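Local coordinates for protein DraIII (Deinococcus radiophilus, PDB 4L0K) that is a type II restriction endonuclease that cuts double-stranded DNA at a specific sequence, probably with a nuclease centre of the His-Me finger family, at residues A[120-125]-A[194-199]; A[126-131]-A[153-158]. All coordinates share one frame; numbering follows the deposited sequence.

How the interactions relate
Both contacts start from helix 112-126: interaction 1 uses its last turns and interaction 2 the turn that follows. On the other side, interaction 1 uses strand 194-198, against which the loop of interaction 2 runs; their centres are about 8 Å apart. Two probable hydrogen bonds join them, from T155 OG1 to L125 O at 2.5 Å and from E158 N to F196 O at 2.9 Å. C157 packs with its SG 3.3 Å from H198 ND1. Strands 179-183 and 194-198 followed by helix 199-205 fit the beta-beta-alpha element of a His-Me finger nuclease; interaction 1 probably joins this element to helix 112-126, and interaction 2 joins the turn after that helix to the loop beside the element.

Interaction 1. Residues A[120-125]-A[194-199]; sequences RKLTWL and VGFAHR
K121 and L122 on helix 112-126 meet V194 on strand 194-198, the second strand of a hairpin that, with helix 199-205, is consistent with the beta-beta-alpha element of a His-Me finger nuclease. K121 leaves the helix with CG opposite the backbone N (chi1 175°), then bends at chi2 and chi4, and the two kinks carry the ammonium to the start of the strand. There NZ donates to V194 O at 3.1 Å, nearly in line with the carbonyl (C=O...N angle 161°), and makes a second hydrogen bond to A191 O. The aliphatic part packs too: K121 CG runs past V194 CG2 at 3.9 Å, the two side chains heading opposite ways. A methionine here, with no ammonium, is likely to leave the carbonyls of V194 and A191 without their shared donor.

V194 CG2 also touches L122 CD1, 4.0 Å away, and from there the side-chain packing is mostly apolar. L122 crosses the F196 ring at a slant. Its CD1 sits over the ring, 4.3 Å from the centroid, an off-centre CH-pi contact, while its CG approaches F196 CE1 to 3.6 Å. The helix backbone comes just as near, with L122 O 3.5 Å from F196 CZ. With CG anti to its own carbonyl carbon and beside the backbone N (chi1 -62°), F196 brings its ring up to the helix; F169 meets that ring edge-to-face. L125 follows nearly one turn on, its CB lying 3.6 Å from F196 CE2. Between V194 and F196 the strand offers a bare backbone at G195, and L125 CD2 rests 3.6 Å from G195 CA.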
ATOM      1  N   ARG A 120      -4.867  23.028  11.473  1.00 26.30           N
ATOM      2  CA  ARG A 120      -4.099  24.278  11.499  1.00 38.04           C
ATOM      3  C   ARG A 120      -2.688  24.082  10.915  1.00 32.88           C
ATOM      4  O   ARG A 120      -2.192  24.904  10.136  1.00 30.41           O
ATOM      5  CB  ARG A 120      -4.017  24.839  12.919  1.00 35.68           C
ATOM      6  CG  ARG A 120      -4.960  26.001  13.214  1.00 37.76           C
ATOM      7  CD  ARG A 120      -4.711  26.553  14.623  1.00 38.95           C
ATOM      8  NE  ARG A 120      -4.924  25.525  15.638  1.00 36.38           N
ATOM      9  CZ  ARG A 120      -5.986  25.473  16.436  1.00 40.74           C
ATOM     10  NH1 ARG A 120      -6.934  26.403  16.353  1.00 38.70           N
ATOM     11  NH2 ARG A 120      -6.098  24.495  17.323  1.00 36.44           N
ATOM     12  N   LYS A 121      -2.067  22.967  11.283  1.00 30.77           N
ATOM     13  CA  LYS A 121      -0.708  22.663  10.859  1.00 30.49           C
ATOM     14  C   LYS A 121      -0.646  22.537   9.356  1.00 29.29           C
ATOM     15  O   LYS A 121       0.216  23.109   8.709  1.00 32.67           O
ATOM     16  CB  LYS A 121      -0.241  21.356  11.489  1.00 30.84           C
ATOM     17  CG  LYS A 121       1.121  20.905  10.994  1.00 39.84           C
ATOM     18  CD  LYS A 121       2.226  21.893  11.369  1.00 39.04           C
ATOM     19  CE  LYS A 121       3.573  21.403  10.868  1.00 39.79           C
ATOM     20  NZ  LYS A 121       3.915  20.054  11.417  1.00 44.74           N
ATOM     21  N   LEU A 122      -1.588  21.776   8.819  1.00 34.93           N
ATOM     22  CA  LEU A 122      -1.664  21.497   7.400  1.00 30.27           C
ATOM     23  C   LEU A 122      -1.936  22.763   6.586  1.00 33.74           C
ATOM     24  O   LEU A 122      -1.413  22.908   5.473  1.00 34.23           O
ATOM     25  CB  LEU A 122      -2.755  20.452   7.161  1.00 27.42           C
ATOM     26  CG  LEU A 122      -2.335  19.010   6.903  1.00 30.75           C
ATOM     27  CD1 LEU A 122      -0.902  18.716   7.328  1.00 31.84           C
ATOM     28  CD2 LEU A 122      -3.299  18.050   7.558  1.00 30.76           C
ATOM     29  N   THR A 123      -2.750  23.674   7.125  1.00 26.22           N
ATOM     30  CA  THR A 123      -2.939  24.973   6.464  1.00 28.94           C
ATOM     31  C   THR A 123      -1.635  25.786   6.440  1.00 26.30           C
ATOM     32  O   THR A 123      -1.283  26.462   5.440  1.00 28.68           O
ATOM     33  CB  THR A 123      -4.032  25.818   7.162  1.00 27.54           C
ATOM     34  OG1 THR A 123      -5.203  25.017   7.356  1.00 31.41           O
ATOM     35  CG2 THR A 123      -4.378  27.037   6.320  1.00 28.09           C
ATOM     36  N   TRP A 124      -0.929  25.731   7.561  1.00 26.93           N
ATOM     37  CA  TRP A 124       0.348  26.424   7.680  1.00 34.35           C
ATOM     38  C   TRP A 124       1.362  25.880   6.652  1.00 36.80           C
ATOM     39  O   TRP A 124       2.067  26.652   5.991  1.00 32.16           O
ATOM     40  CB  TRP A 124       0.865  26.299   9.115  1.00 38.34           C
ATOM     41  CG  TRP A 124       2.202  26.950   9.390  1.00 43.51           C
ATOM     42  CD1 TRP A 124       2.440  28.279   9.629  1.00 42.83           C
ATOM     43  CD2 TRP A 124       3.474  26.288   9.501  1.00 32.85           C
ATOM     44  NE1 TRP A 124       3.775  28.484   9.864  1.00 40.40           N
ATOM     45  CE2 TRP A 124       4.435  27.286   9.793  1.00 32.33           C
ATOM     46  CE3 TRP A 124       3.893  24.955   9.369  1.00 27.11           C
ATOM     47  CZ2 TRP A 124       5.803  26.992   9.946  1.00 30.32           C
ATOM     48  CZ3 TRP A 124       5.253  24.656   9.535  1.00 26.61           C
ATOM     49  CH2 TRP A 124       6.191  25.678   9.822  1.00 29.16           C
ATOM     50  N   LEU A 125       1.410  24.555   6.507  1.00 28.25           N
ATOM     51  CA  LEU A 125       2.308  23.922   5.536  1.00 29.26           C
ATOM     52  C   LEU A 125       1.894  24.361   4.151  1.00 30.98           C
ATOM     53  O   LEU A 125       2.746  24.639   3.299  1.00 33.43           O
ATOM     54  CB  LEU A 125       2.198  22.392   5.590  1.00 22.24           C
ATOM     55  CG  LEU A 125       3.224  21.526   6.314  1.00 32.73           C
ATOM     56  CD1 LEU A 125       4.299  22.358   7.008  1.00 23.05           C
ATOM     57  CD2 LEU A 125       2.513  20.557   7.271  1.00 30.32           C
ATOM     58  N   VAL A 194       2.273  15.733  11.849  1.00 27.88           N
ATOM     59  CA  VAL A 194       1.708  15.655  10.493  1.00 32.14           C
ATOM     60  C   VAL A 194       2.376  16.536   9.456  1.00 35.37           C
ATOM     61  O   VAL A 194       3.011  17.537   9.790  1.00 39.64           O
ATOM     62  CB  VAL A 194       0.180  15.893  10.445  1.00 28.95           C
ATOM     63  CG1 VAL A 194      -0.543  14.756  11.150  1.00 22.22           C
ATOM     64  CG2 VAL A 194      -0.183  17.276  11.033  1.00 23.71           C
ATOM     65  N   GLY A 195       2.221  16.147   8.193  1.00 26.55           N
ATOM     66  CA  GLY A 195       2.683  16.983   7.102  1.00 28.96           C
ATOM     67  C   GLY A 195       2.154  16.499   5.772  1.00 32.65           C
ATOM     68  O   GLY A 195       1.147  15.821   5.733  1.00 41.98           O
ATOM     69  N   PHE A 196       2.839  16.823   4.684  1.00 28.64           N
ATOM     70  CA  PHE A 196       2.452  16.299   3.381  1.00 25.28           C
ATOM     71  C   PHE A 196       3.512  15.343   2.829  1.00 32.72           C
ATOM     72  O   PHE A 196       4.719  15.468   3.140  1.00 28.13           O
ATOM     73  CB  PHE A 196       2.192  17.444   2.395  1.00 29.76           C
ATOM     74  CG  PHE A 196       1.056  18.360   2.802  1.00 24.82           C
ATOM     75  CD1 PHE A 196      -0.191  17.854   3.099  1.00 25.18           C
ATOM     76  CD2 PHE A 196       1.251  19.726   2.873  1.00 27.45           C
ATOM     77  CE1 PHE A 196      -1.227  18.688   3.471  1.00 29.79           C
ATOM     78  CE2 PHE A 196       0.216  20.586   3.245  1.00 28.40           C
ATOM     79  CZ  PHE A 196      -1.028  20.055   3.552  1.00 33.82           C
ATOM     80  N   ALA A 197       3.055  14.382   2.025  1.00 30.07           N
ATOM     81  CA  ALA A 197       3.952  13.414   1.380  1.00 26.27           C
ATOM     82  C   ALA A 197       3.425  13.012   0.009  1.00 26.47           C
ATOM     83  O   ALA A 197       2.211  12.933  -0.189  1.00 22.24           O
ATOM     84  CB  ALA A 197       4.105  12.182   2.240  1.00 15.22           C
ATOM     85  N   HIS A 198       4.333  12.768  -0.938  1.00 22.12           N
ATOM     86  CA  HIS A 198       3.965  12.064  -2.162  1.00 25.08           C
ATOM     87  C   HIS A 198       3.246  10.775  -1.819  1.00 23.58           C
ATOM     88  O   HIS A 198       3.600  10.102  -0.842  1.00 21.22           O
ATOM     89  CB  HIS A 198       5.199  11.668  -2.973  1.00 29.59           C
ATOM     90  CG  HIS A 198       5.987  12.825  -3.471  1.00 30.00           C
ATOM     91  ND1 HIS A 198       7.169  13.218  -2.887  1.00 19.84           N
ATOM     92  CD2 HIS A 198       5.748  13.696  -4.482  1.00 24.81           C
ATOM     93  CE1 HIS A 198       7.633  14.279  -3.529  1.00 28.39           C
ATOM     94  NE2 HIS A 198       6.789  14.589  -4.497  1.00 23.51           N
ATOM     95  N   ARG A 199       2.259  10.433  -2.638  1.00 27.20           N
ATOM     96  CA  ARG A 199       1.559   9.159  -2.526  1.00 31.00           C
ATOM     97  C   ARG A 199       2.560   8.013  -2.420  1.00 31.03           C
ATOM     98  O   ARG A 199       2.517   7.230  -1.467  1.00 29.85           O
ATOM     99  CB  ARG A 199       0.665   8.965  -3.742  1.00 36.80           C
ATOM    100  CG  ARG A 199       0.211   7.544  -3.962  1.00 50.70           C
ATOM    101  CD  ARG A 199      -1.125   7.282  -3.327  1.00 58.24           C
ATOM    102  NE  ARG A 199      -1.428   5.853  -3.340  1.00 67.32           N
ATOM    103  CZ  ARG A 199      -2.271   5.251  -2.505  1.00 58.74           C
ATOM    104  NH1 ARG A 199      -2.468   3.943  -2.606  1.00 60.29           N
ATOM    105  NH2 ARG A 199      -2.911   5.950  -1.568  1.00 45.28           N
TER

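Interaction 2. Residues A[126-131]-A[153-158]; sequences AYQLHG and GSTNCE
T155 packs tightly against Q128 and L129. Its amide donates to Q128 O at 3.1 Å; the N-H...O angle is 162°, fairly straight, although the donor stands well above the carbonyl plane, 45° out of it. The T155 side chain divides between the two residues: OG1, which also pairs with L125 O, lies 3.2 Å from Q128 CB, while CG2, placed anti to the backbone N, meets L129 CD1 at 3.4 Å. Q128 runs its extended side chain alongside, bringing OE1 to 2.8 Å from S154 OG; V151 serves both groups, its N bonding to OE1 and its O to OG, and Q128 NE2 turns back to W124 O.

The Q128 end owes its shape to a type I beta turn, A126 to L129, which leads the chain out of helix 112-126 and is closed by L129 N bonding to A126 O.

Past L129 the fit slackens, and water stands between the backbones. One water donates a hydrogen bond to L129 O, 2.6 Å away, and accepts one from G153 N; a second probably links H130 N to T155 O. The H130 imidazole is exposed here, its side chain no nearer than 4.8 Å to residues 153-158.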
ATOM      1  N   ALA A 126       0.578  24.403   3.924  1.00 25.84           N
ATOM      2  CA  ALA A 126       0.052  24.647   2.575  1.00 26.87           C
ATOM      3  C   ALA A 126       0.442  26.035   2.059  1.00 26.07           C
ATOM      4  O   ALA A 126       0.799  26.197   0.889  1.00 24.75           O
ATOM      5  CB  ALA A 126      -1.462  24.437   2.517  1.00 18.92           C
ATOM      6  N   TYR A 127       0.398  27.032   2.936  1.00 29.84           N
ATOM      7  CA  TYR A 127       0.800  28.377   2.514  1.00 32.52           C
ATOM      8  C   TYR A 127       2.309  28.513   2.213  1.00 34.65           C
ATOM      9  O   TYR A 127       2.762  29.548   1.736  1.00 34.01           O
ATOM     10  CB  TYR A 127       0.312  29.441   3.520  1.00 26.79           C
ATOM     11  CG  TYR A 127      -1.128  29.818   3.283  1.00 29.89           C
ATOM     12  CD1 TYR A 127      -1.494  30.493   2.127  1.00 34.18           C
ATOM     13  CD2 TYR A 127      -2.126  29.492   4.201  1.00 32.04           C
ATOM     14  CE1 TYR A 127      -2.812  30.838   1.880  1.00 38.44           C
ATOM     15  CE2 TYR A 127      -3.464  29.845   3.962  1.00 31.12           C
ATOM     16  CZ  TYR A 127      -3.796  30.513   2.794  1.00 35.87           C
ATOM     17  OH  TYR A 127      -5.106  30.864   2.505  1.00 34.06           O
ATOM     18  N   GLN A 128       3.067  27.456   2.488  1.00 31.98           N
ATOM     19  CA  GLN A 128       4.499  27.423   2.233  1.00 28.57           C
ATOM     20  C   GLN A 128       4.844  26.447   1.104  1.00 34.00           C
ATOM     21  O   GLN A 128       6.008  26.090   0.909  1.00 34.36           O
ATOM     22  CB  GLN A 128       5.243  27.020   3.506  1.00 30.21           C
ATOM     23  CG  GLN A 128       5.182  28.052   4.624  1.00 28.57           C
ATOM     24  CD  GLN A 128       5.802  27.549   5.908  1.00 36.19           C
ATOM     25  OE1 GLN A 128       6.998  27.731   6.152  1.00 43.22           O
ATOM     26  NE2 GLN A 128       4.992  26.901   6.739  1.00 44.73           N
ATOM     27  N   LEU A 129       3.825  26.011   0.370  1.00 31.71           N
ATOM     28  CA  LEU A 129       4.016  25.232  -0.851  1.00 36.83           C
ATOM     29  C   LEU A 129       4.572  26.148  -1.940  1.00 39.34           C
ATOM     30  O   LEU A 129       4.174  27.309  -2.027  1.00 36.36           O
ATOM     31  CB  LEU A 129       2.656  24.716  -1.334  1.00 29.82           C
ATOM     32  CG  LEU A 129       2.165  23.266  -1.261  1.00 32.99           C
ATOM     33  CD1 LEU A 129       3.185  22.303  -0.678  1.00 32.67           C
ATOM     34  CD2 LEU A 129       0.819  23.165  -0.541  1.00 24.10           C
ATOM     35  N   HIS A 130       5.463  25.646  -2.787  1.00 34.90           N
ATOM     36  CA  HIS A 130       5.781  26.397  -3.998  1.00 37.27           C
ATOM     37  C   HIS A 130       4.512  26.622  -4.834  1.00 42.50           C
ATOM     38  O   HIS A 130       3.786  25.675  -5.156  1.00 39.01           O
ATOM     39  CB  HIS A 130       6.853  25.702  -4.849  1.00 39.88           C
ATOM     40  CG  HIS A 130       7.324  26.531  -6.011  1.00 51.27           C
ATOM     41  ND1 HIS A 130       6.768  26.438  -7.271  1.00 50.87           N
ATOM     42  CD2 HIS A 130       8.287  27.480  -6.097  1.00 53.18           C
ATOM     43  CE1 HIS A 130       7.366  27.294  -8.080  1.00 48.04           C
ATOM     44  NE2 HIS A 130       8.292  27.939  -7.392  1.00 49.54           N
ATOM     45  N   GLY A 131       4.258  27.881  -5.186  1.00 46.40           N
ATOM     46  CA  GLY A 131       3.102  28.239  -5.990  1.00 37.45           C
ATOM     47  C   GLY A 131       1.869  28.593  -5.161  1.00 40.36           C
ATOM     48  O   GLY A 131       0.813  28.902  -5.710  1.00 36.74           O
ATOM     49  N   GLY A 153       8.030  28.334   0.078  1.00 33.66           N
ATOM     50  CA  GLY A 153       8.613  27.201  -0.634  1.00 27.55           C
ATOM     51  C   GLY A 153       9.337  26.181   0.242  1.00 27.22           C
ATOM     52  O   GLY A 153      10.030  25.308  -0.269  1.00 36.01           O
ATOM     53  N   SER A 154       9.172  26.278   1.558  1.00 22.10           N
ATOM     54  CA  SER A 154       9.856  25.364   2.468  1.00 24.31           C
ATOM     55  C   SER A 154       9.150  24.023   2.620  1.00 35.45           C
ATOM     56  O   SER A 154       9.743  23.072   3.125  1.00 44.22           O
ATOM     57  CB  SER A 154      10.003  25.990   3.858  1.00 19.11           C
ATOM     58  OG  SER A 154       8.738  26.372   4.386  1.00 32.60           O
ATOM     59  N   THR A 155       7.888  23.947   2.205  1.00 30.94           N
ATOM     60  CA  THR A 155       7.109  22.734   2.422  1.00 24.47           C
ATOM     61  C   THR A 155       7.603  21.580   1.560  1.00 20.56           C
ATOM     62  O   THR A 155       7.525  21.643   0.332  1.00 25.71           O
ATOM     63  CB  THR A 155       5.604  22.982   2.219  1.00 26.63           C
ATOM     64  OG1 THR A 155       5.145  23.839   3.270  1.00 28.64           O
ATOM     65  CG2 THR A 155       4.812  21.664   2.293  1.00 20.29           C
ATOM     66  N   ASN A 156       8.134  20.540   2.213  1.00 18.86           N
ATOM     67  CA  ASN A 156       8.620  19.344   1.509  1.00 26.47           C
ATOM     68  C   ASN A 156       7.842  18.053   1.848  1.00 24.01           C
ATOM     69  O   ASN A 156       7.216  17.961   2.909  1.00 24.27           O
ATOM     70  CB  ASN A 156      10.101  19.091   1.825  1.00 24.32           C
ATOM     71  CG  ASN A 156      10.968  20.292   1.574  1.00 35.00           C
ATOM     72  OD1 ASN A 156      10.738  21.046   0.634  1.00 40.56           O
ATOM     73  ND2 ASN A 156      11.980  20.485   2.424  1.00 27.14           N
ATOM     74  N   CYS A 157       7.914  17.060   0.961  1.00 19.21           N
ATOM     75  CA  CYS A 157       7.541  15.689   1.309  1.00 19.15           C
ATOM     76  C   CYS A 157       8.232  15.328   2.622  1.00 24.74           C
ATOM     77  O   CYS A 157       9.442  15.506   2.750  1.00 32.31           O
ATOM     78  CB  CYS A 157       7.959  14.717   0.186  1.00 33.03           C
ATOM     79  SG  CYS A 157       7.523  12.913   0.398  1.00 30.58           S
ATOM     80  N   GLU A 158       7.467  14.842   3.602  1.00 28.17           N
ATOM     81  CA  GLU A 158       8.032  14.470   4.906  1.00 21.45           C
ATOM     82  C   GLU A 158       8.969  13.275   4.814  1.00 27.97           C
ATOM     83  O   GLU A 158       9.865  13.142   5.651  1.00 25.96           O
ATOM     84  CB  GLU A 158       6.938  14.176   5.940  1.00 23.08           C
ATOM     85  CG  GLU A 158       6.080  15.361   6.261  1.00 32.66           C
ATOM     86  CD  GLU A 158       6.827  16.428   7.040  1.00 35.46           C
ATOM     87  OE1 GLU A 158       7.817  16.080   7.723  1.00 38.15           O
ATOM     88  OE2 GLU A 158       6.412  17.605   6.973  1.00 35.24           O
TER
HETATM   89  O   HOH W   1       5.312  29.342  -0.780  1.00 32.51           O
HETATM   90  O   HOH W   2       7.893  23.960  -1.470  1.00 38.24           O